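Local coordinates for uncharacterized protein (Bacteroides ovatus, PDB 4FXT), which is of unknown function, a two-domain all-beta protein of the DUF3823 family whose C-terminal part is related to immunoglobulin-like E-set domains, at residues A[124-135]-A[177-187]; A[109-120]-A[157-167]. All coordinates share one frame; numbering follows the deposited sequence.

Interaction 1 (A[124-135]-A[177-187]); sequences NANMENVGIYLG and LYARVGVKSDK
Glu128 and Asn129 both face Lys184 across two antiparallel strands, forming a classic beta bulge in the four-stranded sheet of an E-set-like beta sandwich. Lys184 O takes the Glu128 N-H at 2.7 Å and, more weakly, that of Asn129. The side chains of Glu128 and Lys184 run alongside each other, pointing the same way, and close a salt bridge of 2.9 Å from Lys184 NZ to Glu128 OE1, with the ammonium above the carboxylate plane. A bend at the last torsion of Lys184 (chi4 -62°) lets NZ also reach its neighbour Ser185 O at 2.8 Å, and Ser188 O is a third acceptor. Three oxygens thus hold this amine and limit its rotation.

On one side of the bulge the pairing ends in a two-bond clasp between Asn126 and Asp186. Asp186 N donates to Asn126 O at 2.9 Å, while Asn126 N returns a bond of 2.8 Å to Asp186 OD1, arriving from above the carboxylate plane.

On the other side the strands keep strict antiparallel register to Gly135 and Tyr178. Val130, Val183, Ile132, Val181, Leu134 and Ala179 share the inward face, where Val130 CG2 lies 3.9 Å from Val183 CG2 and Leu134 CD2 reaches Ala179 CB at 3.8 Å. Phe98, Phe105, Ile118 and Phe116 of the opposing sheet pack against these side chains. On the other face, the paired Gly131 and Gly182 put no side chain beside Tyr133, whose ring brings its edge toward Gly182 N. Arg180 leads away from the strand pair and ties the sheet to the N-terminal part of the chain, so it probably spans the domain interface: NE bonds Ser194 O, NH1 Thr140 O and NH2 Val23 O.

Interaction 2 (A[109-120]-A[157-167]); sequences GNKITARFTINK and LDQENTAEIEI
Thr113 OG1 is gripped twice: it donates to Glu164 OE2 across the strands at 3.2 Å, using the anti lone pair of that carboxylate oxygen, and it is bonded to Asn108 ND2 at the end of strand 98-108. The threonine hydroxyl sits beside its backbone N (chi1 -52°), which brings it alongside the Glu164 chain and turns CG2 toward Thr162 CG2, 3.6 Å away. This is one step in an antiparallel pair of strands, 111-120 with 160-166, in the three-stranded sheet of the E-set-like domain.

Along the same face, the Arg115 side chain runs beside Thr162, whose CG2 lies over one face of the guanidinium, and Glu160 OE2 approaches the edge of that group in a long salt bridge. Nearer the turn, Lys111 NZ meets Glu166 OE1 in a salt bridge that is weak at 3.5 Å. The opposite face is mainly apolar, except for Asn161, whose ND2 bonds Ser156 OG. The side chains of Ile112 and Ile167 cross at about a right angle, their CG1 atoms 3.8 Å apart, and Ile112 CB rests on Ile165 CG2. The Phe116 ring takes Asn161 O over one face and meets Ala163 CB at its edge, 4.0 Å from CE1; its CG is wedged between backbone N and carbonyl carbon (chi1 53°), folding the ring back toward the partner strand.

Past the regular pairing, Asp158 N bonds Ile118 O, and Asn119 ND2 reaches Asp158 OD1 at 3.0 Å; the acceptor lies in the amide plane, though the donor comes from above the carboxylate. Asn119 OD1 is held by Arg101 NE.

The pair is largely amphipathic: the exposed Glu160, Thr162, Glu164 and Glu166 meet solvent, the apolar groups enter the sandwich core, and the buried Thr113 hydroxyl relies on Glu164 and Asn108.

Overall arrangement
Interactions 1 and 2 belong to the two facing sheets of the C-terminal domain, their centres about 11 Å apart. Interaction 2 pairs strands 111-120 and 160-166 in the three-stranded sheet, whereas interaction 1 pairs 127-135 and 176-185, the inner strands of the four-stranded one. Their segments alternate along the chain, which goes from 111-120 over to 127-135, returns after 147-150 to 160-166, and crosses again to 176-185, three passages between the layers. Where the sheets meet, Ile132 CD1 lies 3.7 Å from Ala163 CB and Val130 CG2 the same distance from Ile118 CD1, joining both contacts in one hydrophobic core, as expected of an immunoglobulin-like sandwich.

Interaction 1 (A[124-135]-A[177-187])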
loop_
_atom_site.group_PDB
_atom_site.type_symbol
_atom_site.label_atom_id
_atom_site.label_comp_id
_atom_site.label_asym_id
_atom_site.label_seq_id
_atom_site.Cartn_x
_atom_site.Cartn_y
_atom_site.Cartn_z
ATOM N N ASN A 124 9.748 -12.442 12.083
ATOM C CA ASN A 124 8.928 -13.638 12.056
ATOM C C ASN A 124 8.445 -13.980 10.619
ATOM O O ASN A 124 8.329 -15.165 10.295
ATOM C CB ASN A 124 7.728 -13.358 12.973
ATOM C CG ASN A 124 6.636 -14.378 12.949
ATOM O OD1 ASN A 124 6.892 -15.590 13.031
ATOM N ND2 ASN A 124 5.385 -13.888 12.891
ATOM N N ALA A 125 8.137 -12.942 9.792
ATOM C CA ALA A 125 7.582 -13.042 8.432
ATOM C C ALA A 125 8.578 -13.615 7.435
ATOM O O ALA A 125 9.782 -13.442 7.584
ATOM C CB ALA A 125 7.136 -11.673 7.944
ATOM N N ASN A 126 8.048 -14.263 6.379
ATOM C CA ASN A 126 8.831 -14.868 5.312
ATOM C C ASN A 126 8.295 -14.404 3.982
ATOM O O ASN A 126 7.083 -14.357 3.763
ATOM C CB ASN A 126 8.809 -16.381 5.432
ATOM C CG ASN A 126 9.449 -16.892 6.699
ATOM O OD1 ASN A 126 8.816 -17.613 7.463
ATOM N ND2 ASN A 126 10.682 -16.468 7.000
HETATM N N MSE A 127 9.216 -14.021 3.108
HETATM C CA MSE A 127 8.943 -13.444 1.785
HETATM C C MSE A 127 8.427 -14.524 0.839
HETATM O O MSE A 127 9.028 -15.606 0.767
HETATM C CB MSE A 127 10.245 -12.805 1.273
HETATM C CG MSE A 127 10.232 -12.373 -0.166
HETATM SE SE MSE A 127 11.680 -11.129 -0.642
HETATM C CE MSE A 127 13.361 -11.972 0.157
ATOM N N GLU A 128 7.278 -14.239 0.144
ATOM C CA GLU A 128 6.672 -15.185 -0.825
ATOM C C GLU A 128 7.001 -14.806 -2.245
ATOM O O GLU A 128 7.303 -15.691 -3.063
ATOM C CB GLU A 128 5.150 -15.317 -0.705
ATOM C CG GLU A 128 4.638 -16.030 0.540
ATOM C CD GLU A 128 3.137 -16.291 0.522
ATOM O OE1 GLU A 128 2.485 -15.885 -0.471
ATOM O OE2 GLU A 128 2.620 -16.937 1.468
ATOM N N ASN A 129 6.918 -13.500 -2.550
ATOM C CA ASN A 129 7.168 -12.980 -3.897
ATOM C C ASN A 129 7.378 -11.492 -3.885
ATOM O O ASN A 129 6.875 -10.781 -3.005
ATOM C CB ASN A 129 5.975 -13.306 -4.849
ATOM C CG ASN A 129 6.217 -12.995 -6.296
ATOM O OD1 ASN A 129 7.206 -13.433 -6.895
ATOM N ND2 ASN A 129 5.271 -12.297 -6.914
ATOM N N VAL A 130 8.099 -11.024 -4.906
ATOM C CA VAL A 130 8.255 -9.622 -5.230
ATOM C C VAL A 130 7.768 -9.475 -6.661
ATOM O O VAL A 130 8.149 -10.270 -7.511
ATOM C CB VAL A 130 9.674 -9.086 -4.997
ATOM C CG1 VAL A 130 9.761 -7.605 -5.372
ATOM C CG2 VAL A 130 10.086 -9.304 -3.545
ATOM N N GLY A 131 6.914 -8.496 -6.905
ATOM C CA GLY A 131 6.372 -8.230 -8.228
ATOM C C GLY A 131 6.471 -6.791 -8.693
ATOM O O GLY A 131 6.403 -5.870 -7.882
ATOM N N ILE A 132 6.681 -6.600 -10.006
ATOM C CA ILE A 132 6.642 -5.315 -10.700
ATOM C C ILE A 132 5.378 -5.344 -11.539
ATOM O O ILE A 132 5.151 -6.322 -12.250
ATOM C CB ILE A 132 7.906 -4.930 -11.523
ATOM C CG1 ILE A 132 9.201 -4.936 -10.689
ATOM C CG2 ILE A 132 7.738 -3.582 -12.236
ATOM C CD1 ILE A 132 9.887 -6.113 -10.828
ATOM N N TYR A 133 4.536 -4.304 -11.428
ATOM C CA TYR A 133 3.263 -4.248 -12.145
ATOM C C TYR A 133 3.184 -2.991 -13.005
ATOM O O TYR A 133 3.677 -1.935 -12.599
ATOM C CB TYR A 133 2.115 -4.293 -11.134
ATOM C CG TYR A 133 2.220 -5.491 -10.206
ATOM C CD1 TYR A 133 1.841 -6.761 -10.632
ATOM C CD2 TYR A 133 2.716 -5.359 -8.912
ATOM C CE1 TYR A 133 1.997 -7.877 -9.811
ATOM C CE2 TYR A 133 2.844 -6.460 -8.072
ATOM C CZ TYR A 133 2.488 -7.722 -8.529
ATOM O OH TYR A 133 2.658 -8.841 -7.749
ATOM N N LEU A 134 2.623 -3.133 -14.217
ATOM C CA LEU A 134 2.333 -2.037 -15.154
ATOM C C LEU A 134 0.854 -2.022 -15.429
ATOM O O LEU A 134 0.296 -3.083 -15.709
ATOM C CB LEU A 134 3.124 -2.118 -16.484
ATOM C CG LEU A 134 4.686 -2.225 -16.448
ATOM C CD1 LEU A 134 5.233 -2.395 -17.829
ATOM C CD2 LEU A 134 5.339 -1.029 -15.764
ATOM N N GLY A 135 0.219 -0.852 -15.305
ATOM C CA GLY A 135 -1.217 -0.678 -15.519
ATOM C C GLY A 135 -1.580 0.535 -16.349
ATOM O O GLY A 135 -0.760 1.447 -16.511
ATOM N N LEU A 177 2.042 5.314 -18.517
ATOM C CA LEU A 177 1.500 4.180 -17.772
ATOM C C LEU A 177 1.793 4.354 -16.279
ATOM O O LEU A 177 2.568 5.219 -15.877
ATOM C CB LEU A 177 2.021 2.814 -18.272
ATOM C CG LEU A 177 3.570 2.554 -18.317
ATOM C CD1 LEU A 177 4.231 2.485 -16.918
ATOM C CD2 LEU A 177 3.869 1.271 -19.032
ATOM N N TYR A 178 1.210 3.488 -15.470
ATOM C CA TYR A 178 1.449 3.499 -14.039
ATOM C C TYR A 178 2.214 2.250 -13.694
ATOM O O TYR A 178 1.922 1.173 -14.229
ATOM C CB TYR A 178 0.142 3.627 -13.259
ATOM C CG TYR A 178 -0.541 4.959 -13.505
ATOM C CD1 TYR A 178 -1.423 5.128 -14.575
ATOM C CD2 TYR A 178 -0.304 6.050 -12.673
ATOM C CE1 TYR A 178 -2.065 6.347 -14.796
ATOM C CE2 TYR A 178 -0.937 7.272 -12.883
ATOM C CZ TYR A 178 -1.804 7.422 -13.957
ATOM O OH TYR A 178 -2.376 8.645 -14.197
ATOM N N ALA A 179 3.268 2.415 -12.883
ATOM C CA ALA A 179 4.155 1.334 -12.481
ATOM C C ALA A 179 4.177 1.219 -10.998
ATOM O O ALA A 179 4.008 2.231 -10.308
ATOM C CB ALA A 179 5.548 1.573 -13.014
ATOM N N ARG A 180 4.376 -0.005 -10.490
ATOM C CA ARG A 180 4.340 -0.236 -9.047
ATOM C C ARG A 180 5.076 -1.520 -8.645
ATOM O O ARG A 180 5.093 -2.487 -9.404
ATOM C CB ARG A 180 2.859 -0.340 -8.625
ATOM C CG ARG A 180 2.579 0.159 -7.248
ATOM C CD ARG A 180 1.107 0.119 -6.978
ATOM N NE ARG A 180 0.820 0.639 -5.645
ATOM C CZ ARG A 180 -0.309 0.428 -4.987
ATOM N NH1 ARG A 180 -1.254 -0.344 -5.508
ATOM N NH2 ARG A 180 -0.478 0.932 -3.771
ATOM N N VAL A 181 5.635 -1.537 -7.436
ATOM C CA VAL A 181 6.379 -2.680 -6.892
ATOM C C VAL A 181 5.612 -3.203 -5.682
ATOM O O VAL A 181 5.205 -2.398 -4.843
ATOM C CB VAL A 181 7.860 -2.327 -6.539
ATOM C CG1 VAL A 181 8.615 -3.541 -6.043
ATOM C CG2 VAL A 181 8.594 -1.703 -7.713
ATOM N N GLY A 182 5.414 -4.526 -5.610
ATOM C CA GLY A 182 4.697 -5.178 -4.519
ATOM C C GLY A 182 5.485 -6.293 -3.890
ATOM O O GLY A 182 6.134 -7.041 -4.602
ATOM N N VAL A 183 5.452 -6.435 -2.570
ATOM C CA VAL A 183 6.118 -7.576 -1.902
ATOM C C VAL A 183 5.059 -8.288 -1.043
ATOM O O VAL A 183 4.375 -7.622 -0.266
ATOM C CB VAL A 183 7.405 -7.218 -1.076
ATOM C CG1 VAL A 183 7.152 -6.087 -0.093
ATOM C CG2 VAL A 183 7.976 -8.423 -0.347
ATOM N N LYS A 184 4.917 -9.630 -1.208
ATOM C CA LYS A 184 3.973 -10.440 -0.427
ATOM C C LYS A 184 4.695 -11.347 0.563
ATOM O O LYS A 184 5.670 -12.010 0.195
ATOM C CB LYS A 184 3.084 -11.292 -1.320
ATOM C CG LYS A 184 1.954 -11.879 -0.492
ATOM C CD LYS A 184 1.076 -12.823 -1.225
ATOM C CE LYS A 184 0.021 -13.346 -0.312
ATOM N NZ LYS A 184 0.577 -14.093 0.815
ATOM N N SER A 185 4.211 -11.379 1.820
ATOM C CA SER A 185 4.723 -12.250 2.898
ATOM C C SER A 185 3.772 -13.397 3.136
ATOM O O SER A 185 2.660 -13.382 2.611
ATOM C CB SER A 185 4.925 -11.474 4.194
ATOM O OG SER A 185 3.682 -11.107 4.768
ATOM N N ASP A 186 4.176 -14.349 3.973
ATOM C CA ASP A 186 3.373 -15.507 4.345
ATOM C C ASP A 186 2.401 -15.157 5.476
ATOM O O ASP A 186 1.639 -16.045 5.909
ATOM C CB ASP A 186 4.291 -16.685 4.775
ATOM C CG ASP A 186 5.150 -16.490 6.031
ATOM O OD1 ASP A 186 5.422 -15.325 6.397
ATOM O OD2 ASP A 186 5.601 -17.506 6.610
ATOM N N LYS A 187 2.428 -13.881 5.971
ATOM C CA LYS A 187 1.620 -13.479 7.131
ATOM C C LYS A 187 0.363 -12.640 6.729
ATOM O O LYS A 187 -0.476 -12.344 7.582
ATOM C CB LYS A 187 2.476 -12.678 8.139
ATOM C CG LYS A 187 3.726 -13.406 8.677
ATOM C CD LYS A 187 3.451 -14.770 9.354
ATOM C CE LYS A 187 4.724 -15.496 9.688
ATOM N NZ LYS A 187 4.440 -16.909 10.037
#

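Interaction 2 (A[109-120]-A[157-167])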
loop_
_atom_site.group_PDB
_atom_site.type_symbol
_atom_site.label_atom_id
_atom_site.label_comp_id
_atom_site.label_asym_id
_atom_site.label_seq_id
_atom_site.Cartn_x
_atom_site.Cartn_y
_atom_site.Cartn_z
ATOM N N GLY A 109 13.983 1.719 -23.747
ATOM C CA GLY A 109 13.592 0.953 -24.917
ATOM C C GLY A 109 12.156 0.494 -24.829
ATOM O O GLY A 109 11.248 1.319 -24.683
ATOM N N ASN A 110 11.949 -0.848 -24.885
ATOM C CA ASN A 110 10.630 -1.487 -24.750
ATOM C C ASN A 110 10.445 -1.983 -23.313
ATOM O O ASN A 110 9.599 -2.853 -23.056
ATOM C CB ASN A 110 10.472 -2.647 -25.756
ATOM C CG ASN A 110 11.442 -3.816 -25.548
ATOM O OD1 ASN A 110 12.612 -3.654 -25.153
ATOM N ND2 ASN A 110 10.985 -5.033 -25.857
ATOM N N LYS A 111 11.261 -1.454 -22.380
ATOM C CA LYS A 111 11.244 -1.909 -20.995
ATOM C C LYS A 111 11.111 -0.736 -20.018
ATOM O O LYS A 111 11.332 0.429 -20.364
ATOM C CB LYS A 111 12.537 -2.722 -20.690
ATOM C CG LYS A 111 12.511 -4.084 -21.384
ATOM C CD LYS A 111 13.728 -4.959 -21.196
ATOM C CE LYS A 111 13.500 -6.340 -21.798
ATOM N NZ LYS A 111 13.235 -6.312 -23.268
ATOM N N ILE A 112 10.677 -1.075 -18.800
ATOM C CA ILE A 112 10.563 -0.155 -17.673
ATOM C C ILE A 112 11.583 -0.624 -16.647
ATOM O O ILE A 112 11.473 -1.743 -16.138
ATOM C CB ILE A 112 9.127 -0.010 -17.085
ATOM C CG1 ILE A 112 8.083 0.446 -18.127
ATOM C CG2 ILE A 112 9.128 0.887 -15.842
ATOM C CD1 ILE A 112 8.240 1.881 -18.704
ATOM N N THR A 113 12.586 0.204 -16.382
ATOM C CA THR A 113 13.603 -0.112 -15.400
ATOM C C THR A 113 13.097 0.323 -14.028
ATOM O O THR A 113 12.877 1.518 -13.792
ATOM C CB THR A 113 14.938 0.549 -15.775
ATOM O OG1 THR A 113 15.278 0.214 -17.119
ATOM C CG2 THR A 113 16.057 0.143 -14.840
ATOM N N ALA A 114 12.891 -0.652 -13.143
ATOM C CA ALA A 114 12.436 -0.417 -11.782
ATOM C C ALA A 114 13.591 -0.518 -10.805
ATOM O O ALA A 114 14.341 -1.492 -10.837
ATOM C CB ALA A 114 11.351 -1.416 -11.412
ATOM N N ARG A 115 13.743 0.512 -9.946
ATOM C CA ARG A 115 14.729 0.556 -8.863
ATOM C C ARG A 115 13.956 0.669 -7.554
ATOM O O ARG A 115 13.019 1.465 -7.459
ATOM C CB ARG A 115 15.750 1.669 -9.048
ATOM C CG ARG A 115 16.516 1.487 -10.345
ATOM C CD ARG A 115 17.488 2.598 -10.624
ATOM N NE ARG A 115 17.867 2.601 -12.034
ATOM C CZ ARG A 115 18.879 1.915 -12.552
ATOM N NH1 ARG A 115 19.642 1.151 -11.773
ATOM N NH2 ARG A 115 19.142 1.992 -13.850
ATOM N N PHE A 116 14.273 -0.196 -6.585
ATOM C CA PHE A 116 13.523 -0.280 -5.341
ATOM C C PHE A 116 14.338 -0.912 -4.206
ATOM O O PHE A 116 15.264 -1.694 -4.441
ATOM C CB PHE A 116 12.246 -1.128 -5.578
ATOM C CG PHE A 116 12.527 -2.473 -6.195
ATOM C CD1 PHE A 116 12.654 -2.612 -7.578
ATOM C CD2 PHE A 116 12.719 -3.598 -5.397
ATOM C CE1 PHE A 116 12.965 -3.858 -8.147
ATOM C CE2 PHE A 116 13.000 -4.847 -5.971
ATOM C CZ PHE A 116 13.110 -4.970 -7.340
ATOM N N THR A 117 13.931 -0.609 -2.974
ATOM C CA THR A 117 14.517 -1.143 -1.757
ATOM C C THR A 117 13.414 -1.841 -0.972
ATOM O O THR A 117 12.253 -1.394 -0.980
ATOM C CB THR A 117 15.183 -0.004 -0.990
ATOM O OG1 THR A 117 16.072 0.687 -1.880
ATOM C CG2 THR A 117 15.915 -0.486 0.272
ATOM N N ILE A 118 13.765 -2.963 -0.323
ATOM C CA ILE A 118 12.820 -3.801 0.451
ATOM C C ILE A 118 13.385 -4.046 1.817
ATOM O O ILE A 118 14.551 -4.434 1.950
ATOM C CB ILE A 118 12.490 -5.141 -0.262
ATOM C CG1 ILE A 118 11.906 -4.874 -1.687
ATOM C CG2 ILE A 118 11.550 -6.009 0.585
ATOM C CD1 ILE A 118 11.706 -6.090 -2.545
ATOM N N ASN A 119 12.555 -3.829 2.848
ATOM C CA ASN A 119 12.930 -4.055 4.251
ATOM C C ASN A 119 12.108 -5.167 4.868
ATOM O O ASN A 119 10.916 -5.261 4.582
ATOM C CB ASN A 119 12.732 -2.772 5.059
ATOM C CG ASN A 119 13.479 -1.542 4.547
ATOM O OD1 ASN A 119 12.880 -0.457 4.342
ATOM N ND2 ASN A 119 14.781 -1.686 4.264
ATOM N N LYS A 120 12.726 -6.018 5.689
ATOM C CA LYS A 120 11.991 -7.036 6.446
ATOM C C LYS A 120 11.782 -6.420 7.811
ATOM O O LYS A 120 12.757 -6.266 8.566
ATOM C CB LYS A 120 12.708 -8.393 6.459
ATOM C CG LYS A 120 11.980 -9.509 7.219
ATOM C CD LYS A 120 12.784 -10.793 7.151
ATOM C CE LYS A 120 12.203 -11.865 7.990
ATOM N NZ LYS A 120 12.960 -13.131 7.831
ATOM N N LEU A 157 17.750 -7.516 0.746
ATOM C CA LEU A 157 17.114 -6.556 1.632
ATOM C C LEU A 157 17.986 -5.345 1.930
ATOM O O LEU A 157 19.213 -5.387 1.759
ATOM C CB LEU A 157 16.814 -7.281 2.948
ATOM C CG LEU A 157 15.484 -8.015 3.108
ATOM C CD1 LEU A 157 14.998 -8.706 1.837
ATOM C CD2 LEU A 157 15.560 -8.977 4.260
ATOM N N ASP A 158 17.331 -4.261 2.400
ATOM C CA ASP A 158 17.910 -2.992 2.878
ATOM C C ASP A 158 18.969 -2.417 1.871
ATOM O O ASP A 158 19.994 -1.848 2.281
ATOM C CB ASP A 158 18.558 -3.203 4.269
ATOM C CG ASP A 158 17.708 -3.857 5.346
ATOM O OD1 ASP A 158 16.476 -3.959 5.163
ATOM O OD2 ASP A 158 18.276 -4.262 6.377
ATOM N N GLN A 159 18.693 -2.573 0.562
ATOM C CA GLN A 159 19.566 -2.131 -0.533
ATOM C C GLN A 159 18.771 -2.039 -1.813
ATOM O O GLN A 159 17.745 -2.732 -1.966
ATOM C CB GLN A 159 20.779 -3.068 -0.722
ATOM C CG GLN A 159 20.426 -4.495 -1.148
ATOM C CD GLN A 159 21.618 -5.389 -1.057
ATOM O OE1 GLN A 159 22.470 -5.435 -1.937
ATOM N NE2 GLN A 159 21.706 -6.112 0.030
ATOM N N GLU A 160 19.223 -1.171 -2.718
ATOM C CA GLU A 160 18.568 -0.975 -3.990
ATOM C C GLU A 160 18.747 -2.206 -4.879
ATOM O O GLU A 160 19.825 -2.816 -4.932
ATOM C CB GLU A 160 19.121 0.283 -4.708
ATOM C CG GLU A 160 18.386 0.611 -5.989
ATOM C CD GLU A 160 19.027 1.678 -6.841
ATOM O OE1 GLU A 160 18.754 2.879 -6.602
ATOM O OE2 GLU A 160 19.764 1.308 -7.786
ATOM N N ASN A 161 17.693 -2.554 -5.595
ATOM C CA ASN A 161 17.739 -3.603 -6.593
ATOM C C ASN A 161 17.144 -3.041 -7.873
ATOM O O ASN A 161 16.345 -2.104 -7.805
ATOM C CB ASN A 161 17.045 -4.896 -6.130
ATOM C CG ASN A 161 17.917 -5.712 -5.207
ATOM O OD1 ASN A 161 18.876 -6.392 -5.638
ATOM N ND2 ASN A 161 17.581 -5.706 -3.924
ATOM N N THR A 162 17.581 -3.565 -9.028
ATOM C CA THR A 162 17.079 -3.160 -10.338
ATOM C C THR A 162 16.435 -4.364 -11.050
ATOM O O THR A 162 16.983 -5.461 -11.027
ATOM C CB THR A 162 18.221 -2.559 -11.179
ATOM O OG1 THR A 162 18.811 -1.473 -10.470
ATOM C CG2 THR A 162 17.773 -2.098 -12.574
ATOM N N ALA A 163 15.276 -4.145 -11.653
ATOM C CA ALA A 163 14.554 -5.133 -12.440
ATOM C C ALA A 163 13.903 -4.449 -13.652
ATOM O O ALA A 163 13.484 -3.289 -13.557
ATOM C CB ALA A 163 13.523 -5.845 -11.590
ATOM N N GLU A 164 13.869 -5.143 -14.801
ATOM C CA GLU A 164 13.293 -4.585 -16.006
ATOM C C GLU A 164 12.127 -5.421 -16.478
ATOM O O GLU A 164 12.304 -6.617 -16.740
ATOM C CB GLU A 164 14.337 -4.479 -17.108
ATOM C CG GLU A 164 15.458 -3.518 -16.807
ATOM C CD GLU A 164 16.494 -3.418 -17.901
ATOM O OE1 GLU A 164 16.941 -4.476 -18.403
ATOM O OE2 GLU A 164 16.912 -2.276 -18.204
ATOM N N ILE A 165 10.934 -4.777 -16.597
ATOM C CA ILE A 165 9.679 -5.364 -17.065
ATOM C C ILE A 165 9.409 -4.822 -18.465
ATOM O O ILE A 165 9.549 -3.622 -18.706
ATOM C CB ILE A 165 8.508 -5.093 -16.073
ATOM C CG1 ILE A 165 7.207 -5.821 -16.508
ATOM C CG2 ILE A 165 8.295 -3.587 -15.829
ATOM C CD1 ILE A 165 6.127 -5.867 -15.512
ATOM N N GLU A 166 9.042 -5.712 -19.389
ATOM C CA GLU A 166 8.742 -5.356 -20.764
ATOM C C GLU A 166 7.340 -4.683 -20.874
ATOM O O GLU A 166 6.362 -5.161 -20.298
ATOM C CB GLU A 166 8.819 -6.601 -21.642
ATOM C CG GLU A 166 8.721 -6.286 -23.122
ATOM C CD GLU A 166 9.063 -7.438 -24.044
ATOM O OE1 GLU A 166 10.220 -7.918 -24.000
ATOM O OE2 GLU A 166 8.224 -7.750 -24.914
ATOM N N ILE A 167 7.267 -3.573 -21.638
ATOM C CA ILE A 167 6.040 -2.824 -21.872
ATOM C C ILE A 167 5.125 -3.689 -22.761
ATOM O O ILE A 167 5.553 -4.092 -23.852
ATOM C CB ILE A 167 6.335 -1.428 -22.489
ATOM C CG1 ILE A 167 7.322 -0.630 -21.645
ATOM C CG2 ILE A 167 5.045 -0.652 -22.700
ATOM C CD1 ILE A 167 7.852 0.660 -22.266
#